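Local coordinates for two-domain protein containing predicted PHP-like metal-dependent phosphoesterase (Bacteroides vulgatus ATCC 8482, PDB 3E38), which binds a cluster of zinc ions in a PHP-like domain and is probably a metal-dependent phosphoesterase, perhaps acting as a 5'-3' nuclease on DNA or RNA, at residues His24-Phe29 against Thr192-Gln197; Asn323-Asn328 against Gly336-Ile341; Arg96-Gly101 against Asp141-Asp146; Thr17-Asp22 against Val216-Arg221. One frame throughout, in Å; residues are numbered along the deposited sequence.

Contact 1: His24-Phe29 against Thr192-Gln197. With ZN (zinc ion), chain I; ZN (zinc ion), chain J.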
loop_
_atom_site.group_PDB
_atom_site.type_symbol
_atom_site.label_atom_id
_atom_site.label_comp_id
_atom_site.label_asym_id
_atom_site.label_seq_id
_atom_site.Cartn_x
_atom_site.Cartn_y
_atom_site.Cartn_z
ATOM N N HIS B 24 -23.657 -12.012 8.028
ATOM C CA HIS B 24 -24.533 -11.324 7.074
ATOM C C HIS B 24 -23.806 -10.956 5.800
ATOM O O HIS B 24 -22.931 -10.107 5.759
ATOM C CB HIS B 24 -25.062 -10.052 7.742
ATOM C CG HIS B 24 -26.154 -9.359 7.003
ATOM N ND1 HIS B 24 -26.988 -8.455 7.625
ATOM C CD2 HIS B 24 -26.605 -9.479 5.735
ATOM C CE1 HIS B 24 -27.879 -8.011 6.761
ATOM N NE2 HIS B 24 -27.670 -8.612 5.605
HETATM N N MSE B 25 -24.180 -11.647 4.749
HETATM C CA MSE B 25 -23.586 -11.413 3.457
HETATM C C MSE B 25 -24.437 -12.024 2.367
HETATM O O MSE B 25 -25.330 -12.830 2.648
HETATM C CB MSE B 25 -22.185 -11.992 3.433
HETATM C CG MSE B 25 -22.135 -13.479 3.506
HETATM SE SE MSE B 25 -20.311 -14.145 3.769
HETATM C CE MSE B 25 -19.985 -13.270 5.428
ATOM N N HIS B 26 -24.060 -11.682 1.138
ATOM C CA HIS B 26 -24.800 -12.040 -0.074
ATOM C C HIS B 26 -24.015 -12.499 -1.265
ATOM O O HIS B 26 -22.867 -12.163 -1.422
ATOM C CB HIS B 26 -25.621 -10.837 -0.505
ATOM C CG HIS B 26 -26.545 -10.355 0.564
ATOM N ND1 HIS B 26 -27.843 -10.799 0.689
ATOM C CD2 HIS B 26 -26.338 -9.491 1.579
ATOM C CE1 HIS B 26 -28.407 -10.193 1.720
ATOM N NE2 HIS B 26 -27.513 -9.379 2.266
ATOM N N SER B 27 -24.684 -13.335 -2.062
ATOM C CA SER B 27 -24.127 -13.880 -3.309
ATOM C C SER B 27 -25.117 -13.599 -4.435
ATOM O O SER B 27 -26.130 -12.973 -4.231
ATOM C CB SER B 27 -23.828 -15.378 -3.234
ATOM O OG SER B 27 -24.990 -16.221 -3.348
ATOM N N VAL B 28 -24.782 -14.046 -5.628
ATOM C CA VAL B 28 -25.627 -13.838 -6.788
ATOM C C VAL B 28 -26.995 -14.572 -6.688
ATOM O O VAL B 28 -27.845 -14.462 -7.583
ATOM C CB VAL B 28 -24.901 -14.347 -8.108
ATOM C CG1 VAL B 28 -23.760 -13.413 -8.502
ATOM C CG2 VAL B 28 -24.448 -15.769 -7.959
ATOM N N PHE B 29 -27.162 -15.328 -5.597
ATOM C CA PHE B 29 -28.357 -16.148 -5.349
ATOM C C PHE B 29 -29.411 -15.271 -4.684
ATOM O O PHE B 29 -30.547 -15.663 -4.493
ATOM C CB PHE B 29 -28.021 -17.458 -4.634
ATOM C CG PHE B 29 -27.465 -18.529 -5.571
ATOM C CD1 PHE B 29 -26.134 -18.561 -5.917
ATOM C CD2 PHE B 29 -28.272 -19.512 -6.070
ATOM C CE1 PHE B 29 -25.644 -19.505 -6.794
ATOM C CE2 PHE B 29 -27.802 -20.462 -6.962
ATOM C CZ PHE B 29 -26.462 -20.465 -7.303
ATOM N N THR B 192 -21.573 -6.867 11.207
ATOM C CA THR B 192 -21.434 -7.612 9.953
ATOM C C THR B 192 -21.074 -6.745 8.769
ATOM O O THR B 192 -21.087 -5.533 8.845
ATOM C CB THR B 192 -22.721 -8.350 9.624
ATOM O OG1 THR B 192 -23.695 -7.393 9.236
ATOM C CG2 THR B 192 -23.252 -9.106 10.845
ATOM N N SER B 193 -20.739 -7.420 7.675
ATOM C CA SER B 193 -20.333 -6.747 6.461
ATOM C C SER B 193 -21.550 -6.415 5.621
ATOM O O SER B 193 -21.676 -5.327 5.118
ATOM C CB SER B 193 -19.361 -7.591 5.624
ATOM O OG SER B 193 -19.968 -8.712 5.024
ATOM N N ASP B 194 -22.470 -7.356 5.506
ATOM C CA ASP B 194 -23.611 -7.162 4.624
ATOM C C ASP B 194 -23.064 -7.008 3.202
ATOM O O ASP B 194 -23.605 -6.309 2.347
ATOM C CB ASP B 194 -24.458 -5.947 5.070
ATOM C CG ASP B 194 -25.871 -6.002 4.514
ATOM O OD1 ASP B 194 -26.105 -6.894 3.654
ATOM O OD2 ASP B 194 -26.767 -5.209 4.951
ATOM N N ILE B 195 -21.955 -7.700 2.965
ATOM C CA ILE B 195 -21.252 -7.625 1.667
ATOM C C ILE B 195 -22.052 -8.127 0.480
ATOM O O ILE B 195 -22.632 -9.183 0.543
ATOM C CB ILE B 195 -19.846 -8.327 1.737
ATOM C CG1 ILE B 195 -19.027 -7.968 0.500
ATOM C CG2 ILE B 195 -19.962 -9.834 2.035
ATOM C CD1 ILE B 195 -18.493 -6.500 0.556
ATOM N N HIS B 196 -22.095 -7.296 -0.576
ATOM C CA HIS B 196 -22.708 -7.633 -1.897
ATOM C C HIS B 196 -21.642 -7.695 -2.968
ATOM O O HIS B 196 -21.601 -8.600 -3.794
ATOM C CB HIS B 196 -23.793 -6.646 -2.328
ATOM C CG HIS B 196 -25.007 -6.629 -1.437
ATOM N ND1 HIS B 196 -24.950 -6.250 -0.111
ATOM C CD2 HIS B 196 -26.311 -6.910 -1.689
ATOM C CE1 HIS B 196 -26.163 -6.312 0.424
ATOM N NE2 HIS B 196 -27.012 -6.690 -0.517
ATOM N N GLN B 197 -20.740 -6.725 -2.921
ATOM C CA GLN B 197 -19.658 -6.621 -3.890
ATOM C C GLN B 197 -18.557 -7.599 -3.546
ATOM O O GLN B 197 -18.626 -8.248 -2.528
ATOM C CB GLN B 197 -19.048 -5.220 -3.832
ATOM C CG GLN B 197 -19.942 -4.095 -4.237
ATOM C CD GLN B 197 -20.126 -3.990 -5.741
ATOM O OE1 GLN B 197 -19.453 -4.668 -6.524
ATOM N NE2 GLN B 197 -21.052 -3.137 -6.151
HETATM ZN ZN ZN I . -28.362 -7.876 3.663
HETATM ZN ZN ZN J . -29.082 -7.042 -0.390
HETATM O O HOH W 1 -29.344 -6.382 4.794
#
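The chain runs nearly the same way through His24-His26 and Thr192-His196, end-to-end directions 7° apart, and two bent backbone bonds join them: Asp194 N gives to His24 O at 2.8 Å, and His26 N gives to Ile195 O at 2.9 Å. Around these bonds three side chains converge on one zinc ion. His24 NE2 and His26 NE2 each bind it at 2.2 Å, and Asp194 OD1 is more distant from the same zinc at 2.5 Å; a water and Glu93 are further ligands. With CG anti to the backbone N (chi1 -160°), the Asp194 carboxylate lies alongside the His24 imidazole, its CG over one ring face towards the rim, while OD1 comes to the edge of the His26 ring, in its plane. Histidines and acidic residues sharing several metals at the ends of strands are the hallmark of PHP-type phosphoesterases, and these two loops, following strands 17-22 and 188-192, supply ligands to two zincs here. His196 NE2 binds the second zinc at 2.1 Å, together with Asp31 and His56. Its ring forms an offset stack with that of His26, centroids 4.3 Å apart and planes at 24°, and the second zinc sits above the centre of the His26 ring, on the face towards His196. Second-shell bonds help fix the rings: Glu167 OE2 takes His24 ND1 and also bonds Thr192 OG1, while a weak bond ties His196 ND1 to Asp194 O; Asn170 is a polar partner of Asp194. Met25 CB presses tightly on Ile195 CG2 at 3.4 Å.

Contact 2: Asn323-Asn328 against Gly336-Ile341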
loop_
_atom_site.group_PDB
_atom_site.type_symbol
_atom_site.label_atom_id
_atom_site.label_comp_id
_atom_site.label_asym_id
_atom_site.label_seq_id
_atom_site.Cartn_x
_atom_site.Cartn_y
_atom_site.Cartn_z
ATOM N N ASN B 323 -5.383 7.340 35.144
ATOM C CA ASN B 323 -6.732 7.213 34.575
ATOM C C ASN B 323 -6.912 7.718 33.168
ATOM O O ASN B 323 -6.473 8.818 32.795
ATOM C CB ASN B 323 -7.717 7.981 35.441
ATOM C CG ASN B 323 -7.788 7.437 36.832
ATOM O OD1 ASN B 323 -7.616 6.232 37.054
ATOM N ND2 ASN B 323 -8.041 8.309 37.785
ATOM N N PHE B 324 -7.614 6.905 32.404
ATOM C CA PHE B 324 -7.901 7.224 31.014
ATOM C C PHE B 324 -9.042 6.432 30.428
ATOM O O PHE B 324 -9.395 5.324 30.860
ATOM C CB PHE B 324 -6.643 7.038 30.154
ATOM C CG PHE B 324 -6.020 5.675 30.255
ATOM C CD1 PHE B 324 -6.505 4.619 29.504
ATOM C CD2 PHE B 324 -4.943 5.451 31.097
ATOM C CE1 PHE B 324 -5.913 3.361 29.579
ATOM C CE2 PHE B 324 -4.359 4.183 31.183
ATOM C CZ PHE B 324 -4.848 3.145 30.412
ATOM N N GLU B 325 -9.635 7.044 29.422
ATOM C CA GLU B 325 -10.685 6.396 28.641
ATOM C C GLU B 325 -10.067 5.729 27.391
ATOM O O GLU B 325 -9.195 6.302 26.780
ATOM C CB GLU B 325 -11.699 7.442 28.205
ATOM C CG GLU B 325 -12.908 6.933 27.508
ATOM C CD GLU B 325 -13.717 8.080 26.922
ATOM O OE1 GLU B 325 -13.261 9.231 27.064
ATOM O OE2 GLU B 325 -14.780 7.846 26.289
ATOM N N VAL B 326 -10.483 4.506 27.052
ATOM C CA VAL B 326 -10.038 3.890 25.785
ATOM C C VAL B 326 -11.163 4.258 24.869
ATOM O O VAL B 326 -12.148 3.530 24.755
ATOM C CB VAL B 326 -9.881 2.383 25.810
ATOM C CG1 VAL B 326 -9.309 1.892 24.410
ATOM C CG2 VAL B 326 -8.997 1.972 26.991
ATOM N N THR B 327 -10.974 5.394 24.208
ATOM C CA THR B 327 -12.025 6.069 23.430
ATOM C C THR B 327 -12.640 5.235 22.332
ATOM O O THR B 327 -13.779 5.495 21.941
ATOM C CB THR B 327 -11.518 7.422 22.782
ATOM O OG1 THR B 327 -10.465 7.161 21.843
ATOM C CG2 THR B 327 -11.031 8.416 23.845
ATOM N N ASN B 328 -11.907 4.253 21.819
ATOM C CA ASN B 328 -12.440 3.470 20.704
ATOM C C ASN B 328 -12.962 2.094 21.136
ATOM O O ASN B 328 -13.279 1.253 20.321
ATOM C CB ASN B 328 -11.432 3.350 19.547
ATOM C CG ASN B 328 -10.169 2.643 19.924
ATOM O OD1 ASN B 328 -9.651 2.864 20.993
ATOM N ND2 ASN B 328 -9.595 1.847 18.983
ATOM N N GLY B 336 -16.628 5.630 26.009
ATOM C CA GLY B 336 -15.496 4.680 25.908
ATOM C C GLY B 336 -15.122 4.050 27.248
ATOM O O GLY B 336 -15.472 4.537 28.322
ATOM N N LEU B 337 -14.438 2.924 27.158
ATOM C CA LEU B 337 -13.985 2.173 28.334
ATOM C C LEU B 337 -13.091 2.991 29.242
ATOM O O LEU B 337 -12.172 3.642 28.790
ATOM C CB LEU B 337 -13.206 0.930 27.884
ATOM C CG LEU B 337 -12.517 0.109 28.967
ATOM C CD1 LEU B 337 -13.561 -0.516 29.924
ATOM C CD2 LEU B 337 -11.581 -0.938 28.326
ATOM N N LYS B 338 -13.366 2.926 30.537
ATOM C CA LYS B 338 -12.544 3.581 31.547
ATOM C C LYS B 338 -11.571 2.582 32.156
ATOM O O LYS B 338 -11.909 1.475 32.535
ATOM C CB LYS B 338 -13.403 4.219 32.641
ATOM C CG LYS B 338 -14.487 5.152 32.079
ATOM C CD LYS B 338 -13.914 6.222 31.155
ATOM C CE LYS B 338 -15.021 7.158 30.597
ATOM N NZ LYS B 338 -15.971 6.519 29.588
ATOM N N TYR B 339 -10.337 3.004 32.256
ATOM C CA TYR B 339 -9.289 2.134 32.744
ATOM C C TYR B 339 -8.337 2.883 33.607
ATOM O O TYR B 339 -8.133 4.079 33.455
ATOM C CB TYR B 339 -8.521 1.523 31.549
ATOM C CG TYR B 339 -7.830 0.227 31.865
ATOM C CD1 TYR B 339 -6.544 0.195 32.398
ATOM C CD2 TYR B 339 -8.485 -0.983 31.642
ATOM C CE1 TYR B 339 -5.923 -1.023 32.689
ATOM C CE2 TYR B 339 -7.887 -2.201 31.934
ATOM C CZ TYR B 339 -6.614 -2.227 32.452
ATOM O OH TYR B 339 -6.044 -3.465 32.709
ATOM N N THR B 340 -7.756 2.143 34.524
ATOM C CA THR B 340 -6.777 2.693 35.444
ATOM C C THR B 340 -5.568 1.815 35.521
ATOM O O THR B 340 -5.672 0.577 35.538
ATOM C CB THR B 340 -7.308 2.784 36.884
ATOM O OG1 THR B 340 -8.515 3.523 36.887
ATOM C CG2 THR B 340 -6.329 3.511 37.751
ATOM N N ILE B 341 -4.420 2.477 35.520
ATOM C CA ILE B 341 -3.165 1.803 35.752
ATOM C C ILE B 341 -2.724 2.297 37.104
ATOM O O ILE B 341 -2.315 3.451 37.243
ATOM C CB ILE B 341 -2.107 2.106 34.687
ATOM C CG1 ILE B 341 -2.504 1.472 33.354
ATOM C CG2 ILE B 341 -0.793 1.563 35.138
ATOM C CD1 ILE B 341 -1.539 1.795 32.185
#
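Strands 323-326 and 336-341 run antiparallel, their axes 4.4 Å apart at closest approach and 154° between their directions. Phe324 pairs with Tyr339 through two backbone bonds, Tyr339 N to Phe324 O at 2.9 Å and Phe324 N to Tyr339 O at 3.1 Å; in the next hydrogen-bonded pair Val326 N reaches Leu337 O, while the return bond is weak. Phe324, Val326, Leu337 and Tyr339 share one face of the sheet. Phe324 takes chi1 55°, with CG between the backbone N and the carbonyl carbon, which swings its ring across the neighbouring strand: Tyr339 O lies over the ring centre, CE1 touches Tyr339 CB at 3.7 Å, and Ile341 CD1 meets the ring edge. The two aromatic rings are slid apart and barely overlap. On the other face Thr340 OG1 donates to Asn323 OD1 at 2.9 Å, the side chains lying alongside. Glu325 stretches out fully beside Lys338, and OE2 accepts from Gly336 N at 2.9 Å with its anti lone pair; its salt bridge to Lys338 NZ is long. Were Glu325 an alanine, Gly336 N would probably lose this acceptor and Lys338 its distant carboxylate partner. Helix 247-257 packs on the apolar face, Phe254 touching Val326 and Leu337 and meeting the Tyr339 ring edge-to-face. The pairing is that of neighbouring antiparallel strands in a five-stranded sheet of the Ig-like domain.

Contact 3: Arg96-Gly101 against Asp141-Asp146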
loop_
_atom_site.group_PDB
_atom_site.type_symbol
_atom_site.label_atom_id
_atom_site.label_comp_id
_atom_site.label_asym_id
_atom_site.label_seq_id
_atom_site.Cartn_x
_atom_site.Cartn_y
_atom_site.Cartn_z
ATOM N N ARG B 96 -38.172 -7.114 4.668
ATOM C CA ARG B 96 -39.465 -6.457 4.604
ATOM C C ARG B 96 -39.361 -4.944 4.783
ATOM O O ARG B 96 -38.341 -4.407 5.117
ATOM C CB ARG B 96 -40.349 -7.018 5.703
ATOM C CG ARG B 96 -40.505 -8.519 5.603
ATOM C CD ARG B 96 -41.465 -8.913 4.476
ATOM N NE ARG B 96 -41.637 -10.363 4.446
ATOM C CZ ARG B 96 -42.792 -10.974 4.203
ATOM N NH1 ARG B 96 -43.892 -10.265 4.014
ATOM N NH2 ARG B 96 -42.857 -12.298 4.228
ATOM N N ALA B 97 -40.464 -4.285 4.522
ATOM C CA ALA B 97 -40.614 -2.839 4.729
ATOM C C ALA B 97 -40.452 -2.524 6.203
ATOM O O ALA B 97 -40.665 -3.387 7.057
ATOM C CB ALA B 97 -42.010 -2.352 4.232
HETATM N N MSE B 98 -40.067 -1.282 6.491
HETATM C CA MSE B 98 -39.990 -0.803 7.881
HETATM C C MSE B 98 -41.381 -0.330 8.270
HETATM O O MSE B 98 -41.951 0.444 7.520
HETATM C CB MSE B 98 -39.043 0.388 8.006
HETATM C CG MSE B 98 -39.013 1.031 9.389
HETATM SE SE MSE B 98 -38.124 -0.133 10.722
HETATM C CE MSE B 98 -36.504 -0.570 9.673
ATOM N N ALA B 99 -41.965 -0.762 9.395
ATOM C CA ALA B 99 -41.395 -1.748 10.319
ATOM C C ALA B 99 -41.887 -3.124 9.864
ATOM O O ALA B 99 -42.870 -3.210 9.117
ATOM C CB ALA B 99 -41.816 -1.441 11.767
ATOM N N PRO B 100 -41.245 -4.216 10.311
ATOM C CA PRO B 100 -40.131 -4.329 11.234
ATOM C C PRO B 100 -38.784 -4.156 10.525
ATOM O O PRO B 100 -37.723 -4.065 11.144
ATOM C CB PRO B 100 -40.261 -5.779 11.689
ATOM C CG PRO B 100 -40.669 -6.500 10.414
ATOM C CD PRO B 100 -41.448 -5.490 9.587
ATOM N N GLY B 101 -38.854 -4.093 9.214
ATOM C CA GLY B 101 -37.652 -3.895 8.439
ATOM C C GLY B 101 -37.020 -5.195 8.046
ATOM O O GLY B 101 -37.703 -6.109 7.614
ATOM N N ASP B 141 -30.641 4.471 6.422
ATOM C CA ASP B 141 -31.439 5.701 6.204
ATOM C C ASP B 141 -32.497 5.547 5.146
ATOM O O ASP B 141 -33.403 6.388 5.020
ATOM C CB ASP B 141 -30.550 6.949 5.911
ATOM C CG ASP B 141 -29.606 6.779 4.708
ATOM O OD1 ASP B 141 -29.769 5.838 3.892
ATOM O OD2 ASP B 141 -28.665 7.608 4.612
ATOM N N SER B 142 -32.388 4.458 4.409
ATOM C CA SER B 142 -33.339 4.193 3.337
ATOM C C SER B 142 -34.727 3.884 3.915
ATOM O O SER B 142 -35.773 4.181 3.333
ATOM C CB SER B 142 -32.868 3.046 2.451
ATOM O OG SER B 142 -33.886 2.754 1.512
ATOM N N GLN B 143 -34.708 3.309 5.100
ATOM C CA GLN B 143 -35.936 2.915 5.781
ATOM C C GLN B 143 -36.239 3.808 6.992
ATOM O O GLN B 143 -37.380 3.889 7.439
ATOM C CB GLN B 143 -35.880 1.429 6.149
ATOM C CG GLN B 143 -36.065 0.505 4.943
ATOM C CD GLN B 143 -36.402 -0.924 5.341
ATOM O OE1 GLN B 143 -35.965 -1.412 6.374
ATOM N NE2 GLN B 143 -37.184 -1.593 4.522
ATOM N N GLN B 144 -35.197 4.443 7.519
ATOM C CA GLN B 144 -35.332 5.419 8.616
ATOM C C GLN B 144 -34.427 6.606 8.295
ATOM O O GLN B 144 -33.322 6.736 8.828
ATOM C CB GLN B 144 -35.003 4.818 9.987
ATOM C CG GLN B 144 -35.872 3.606 10.375
ATOM C CD GLN B 144 -35.967 3.352 11.870
ATOM O OE1 GLN B 144 -36.798 3.955 12.561
ATOM N NE2 GLN B 144 -35.144 2.427 12.371
ATOM N N PRO B 145 -34.895 7.487 7.405
ATOM C CA PRO B 145 -34.004 8.540 6.946
ATOM C C PRO B 145 -33.705 9.669 7.901
ATOM O O PRO B 145 -32.773 10.410 7.648
ATOM C CB PRO B 145 -34.743 9.120 5.728
ATOM C CG PRO B 145 -36.127 8.712 5.852
ATOM C CD PRO B 145 -36.186 7.502 6.703
ATOM N N ASP B 146 -34.450 9.842 8.982
ATOM C CA ASP B 146 -34.175 11.016 9.815
ATOM C C ASP B 146 -33.729 10.623 11.198
ATOM O O ASP B 146 -32.880 11.246 11.784
ATOM C CB ASP B 146 -35.394 11.922 9.869
ATOM C CG ASP B 146 -35.756 12.479 8.505
ATOM O OD1 ASP B 146 -34.842 12.748 7.700
ATOM O OD2 ASP B 146 -36.961 12.663 8.227
#
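A glutamine side chain bridges two loops here, Arg96-Gly101 between strands 87-95 and 102-106, and Asp141-Asp146 between strand 132-135 and helix 152-159. Gln143 does most of the bridging. Its chain runs extended beyond CG (chi2 -164°), carrying the amide across to the first loop, where NE2 donates to Arg96 O at 3.1 Å. That bond is nearly straight, 170° at the hydrogen, and the acceptor lies in the plane of the Gln143 amide. The other end of the amide meets carbon: OE1 touches Met98 CE at 3.4 Å and Gly101 CA at 3.6 Å. Met98, a selenomethionine, crosses Gln143 obliquely, its bent chain bringing CE back to OE1 while CB packs on Gln143 CB at 3.8 Å. Met98 CG also lies 4.2 Å from Gln144 CG, the two side chains crossing at about a right angle. Gln144 turns its own amide to Pro138 O, Lys149 N and Trp151 NE1. A leucine in place of Gln143 would probably leave Arg96 O without this donor and the two loops without their direct hydrogen bond. The receiving loop folds back on itself, held by bonds from Arg96 N to Gly101 O and from Gly101 N to Ala97 O, with two successive cis peptides, before Ala99 and before Pro100. The side chain of Gln143 comes about 4 Å from that of His102 and about 5 Å from that of His137, placing this bridge beside the third zinc site of the PHP-like domain.

Contact 4: Thr17-Asp22 against Val216-Arg221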
loop_
_atom_site.group_PDB
_atom_site.type_symbol
_atom_site.label_atom_id
_atom_site.label_comp_id
_atom_site.label_asym_id
_atom_site.label_seq_id
_atom_site.Cartn_x
_atom_site.Cartn_y
_atom_site.Cartn_z
ATOM N N THR B 17 -12.289 -18.863 23.501
ATOM C CA THR B 17 -11.518 -18.678 22.297
ATOM C C THR B 17 -12.188 -17.636 21.418
ATOM O O THR B 17 -13.377 -17.729 21.105
ATOM C CB THR B 17 -11.297 -19.971 21.492
ATOM O OG1 THR B 17 -10.493 -19.637 20.364
ATOM C CG2 THR B 17 -12.603 -20.596 20.995
ATOM N N THR B 18 -11.422 -16.619 21.029
ATOM C CA THR B 18 -11.959 -15.524 20.194
ATOM C C THR B 18 -12.086 -15.929 18.728
ATOM O O THR B 18 -11.104 -16.202 17.986
ATOM C CB THR B 18 -11.159 -14.159 20.354
ATOM O OG1 THR B 18 -11.240 -13.680 21.712
ATOM C CG2 THR B 18 -11.712 -13.073 19.402
ATOM N N LEU B 19 -13.333 -15.954 18.310
ATOM C CA LEU B 19 -13.658 -16.276 16.922
ATOM C C LEU B 19 -14.137 -15.034 16.171
ATOM O O LEU B 19 -14.863 -14.127 16.717
ATOM C CB LEU B 19 -14.703 -17.391 16.914
ATOM C CG LEU B 19 -14.369 -18.668 17.692
ATOM C CD1 LEU B 19 -15.609 -19.596 17.755
ATOM C CD2 LEU B 19 -13.093 -19.398 17.085
ATOM N N LYS B 20 -13.708 -14.962 14.926
ATOM C CA LYS B 20 -14.029 -13.796 14.063
ATOM C C LYS B 20 -15.081 -14.195 13.049
ATOM O O LYS B 20 -14.863 -15.064 12.191
ATOM C CB LYS B 20 -12.773 -13.202 13.421
ATOM C CG LYS B 20 -11.617 -12.902 14.415
ATOM C CD LYS B 20 -10.609 -14.036 14.421
ATOM C CE LYS B 20 -9.502 -13.825 15.440
ATOM N NZ LYS B 20 -8.401 -14.839 15.347
ATOM N N CYS B 21 -16.260 -13.595 13.200
ATOM C CA CYS B 21 -17.408 -14.008 12.400
ATOM C C CYS B 21 -18.131 -12.892 11.658
ATOM O O CYS B 21 -18.146 -11.742 12.118
ATOM C CB CYS B 21 -18.410 -14.727 13.313
ATOM S SG CYS B 21 -17.671 -15.968 14.407
ATOM N N ASP B 22 -18.681 -13.265 10.491
ATOM C CA ASP B 22 -19.493 -12.382 9.611
ATOM C C ASP B 22 -20.824 -13.081 9.349
ATOM O O ASP B 22 -20.921 -14.045 8.579
ATOM C CB ASP B 22 -18.745 -12.050 8.326
ATOM C CG ASP B 22 -19.379 -10.929 7.533
ATOM O OD1 ASP B 22 -20.363 -10.349 8.035
ATOM O OD2 ASP B 22 -18.865 -10.627 6.414
ATOM N N VAL B 216 -16.588 -13.202 18.594
ATOM C CA VAL B 216 -17.387 -14.141 19.394
ATOM C C VAL B 216 -16.493 -14.923 20.362
ATOM O O VAL B 216 -15.558 -15.628 19.954
ATOM C CB VAL B 216 -18.218 -15.123 18.507
ATOM C CG1 VAL B 216 -19.174 -15.988 19.355
ATOM C CG2 VAL B 216 -19.033 -14.370 17.436
ATOM N N PHE B 217 -16.808 -14.803 21.650
ATOM C CA PHE B 217 -16.022 -15.472 22.705
ATOM C C PHE B 217 -16.682 -16.784 23.101
ATOM O O PHE B 217 -17.553 -16.863 23.980
ATOM C CB PHE B 217 -15.806 -14.546 23.892
ATOM C CG PHE B 217 -15.350 -13.175 23.495
ATOM C CD1 PHE B 217 -14.041 -12.947 23.124
ATOM C CD2 PHE B 217 -16.241 -12.117 23.463
ATOM C CE1 PHE B 217 -13.630 -11.684 22.748
ATOM C CE2 PHE B 217 -15.824 -10.882 23.099
ATOM C CZ PHE B 217 -14.515 -10.665 22.737
ATOM N N ALA B 218 -16.206 -17.804 22.413
ATOM C CA ALA B 218 -16.736 -19.157 22.435
ATOM C C ALA B 218 -15.910 -20.092 23.303
ATOM O O ALA B 218 -14.731 -19.881 23.483
ATOM C CB ALA B 218 -16.814 -19.700 20.961
ATOM N N LYS B 219 -16.569 -21.103 23.844
ATOM C CA LYS B 219 -15.932 -22.083 24.723
ATOM C C LYS B 219 -15.287 -23.108 23.832
ATOM O O LYS B 219 -14.442 -23.898 24.253
ATOM C CB LYS B 219 -16.945 -22.755 25.652
ATOM C CG LYS B 219 -17.552 -21.862 26.738
ATOM C CD LYS B 219 -18.700 -22.552 27.493
ATOM N N GLU B 220 -15.709 -23.095 22.575
ATOM C CA GLU B 220 -15.117 -23.993 21.557
ATOM C C GLU B 220 -15.398 -23.509 20.168
ATOM O O GLU B 220 -16.380 -22.831 19.932
ATOM C CB GLU B 220 -15.599 -25.448 21.683
ATOM C CG GLU B 220 -17.051 -25.686 21.269
ATOM C CD GLU B 220 -17.466 -27.159 21.370
ATOM O OE1 GLU B 220 -16.900 -27.868 22.238
ATOM O OE2 GLU B 220 -18.367 -27.595 20.599
ATOM N N ARG B 221 -14.516 -23.894 19.257
ATOM C CA ARG B 221 -14.630 -23.496 17.861
ATOM C C ARG B 221 -15.476 -24.490 17.098
ATOM O O ARG B 221 -14.975 -25.376 16.363
ATOM C CB ARG B 221 -13.260 -23.406 17.198
ATOM C CG ARG B 221 -13.271 -22.690 15.848
ATOM C CD ARG B 221 -11.894 -22.791 15.267
ATOM N NE ARG B 221 -11.699 -21.932 14.117
ATOM C CZ ARG B 221 -12.006 -22.265 12.872
ATOM N NH1 ARG B 221 -12.577 -23.441 12.627
ATOM N NH2 ARG B 221 -11.753 -21.408 11.886
#
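Backbone bonds carry most of this contact, four of them joining strand 17-22 to strand 216-218 in antiparallel register. Thr17 pairs with Ala218 and Leu19 with Val216, each through a bond in both directions; Thr17 N to Ala218 O is the shortest at 2.6 Å, and Val216 N to Leu19 O, at 2.7 Å, is almost straight at 175°. Apolar contacts gather on the face bearing Leu19, Val216 and Ala218. Leu19 has CG anti to the carbonyl carbon (chi1 -54°), and its two methyl branches divide the work: CD1 presses on Ala218 CB at a tight 3.4 Å, while CD2 rests on Arg221 CG at 3.5 Å. Farther along, Cys21 SG meets Val216 CG2 at 3.7 Å. Helix 223-231 packs on this side, Ile226 against Leu19 and Ala229 against Val216. The strands belong to the large mixed sheet of the metal-binding domain, in which 17-22 also pairs in parallel with 50-56. Polar and aromatic groups meet on the other face, where Thr18 OG1 lies at the edge of the Phe217 ring, 3.2 Å from CD1, and bonds to Pro11 O. The Arg221 guanidinium reaches past Leu19 to a salt bridge with Asp49.

From the N terminus, strand 17-22 opens contact 4, whose loop closes only at 216-221 and encloses contacts 1 and 3. Contact 1 opens next, at 24-29, and closes at 192-197; contact 3, joining 96-101 to 141-146, is nested within it. Contacts 1 and 4 touch directly: Asp22 OD2 and Ser193 OG lie 2.6 Å apart, probably hydrogen-bonded, linking the paired strand to the zinc-binding loops. Contact 3 ties loops on the opposite side of the chain's centre from contact 4, the two contact centres about 31 Å apart. Contact 2 follows in series, a short closure within the Ig-like domain, its two strands separated by strand 330-332, with its centre about 35 Å from that of contact 1.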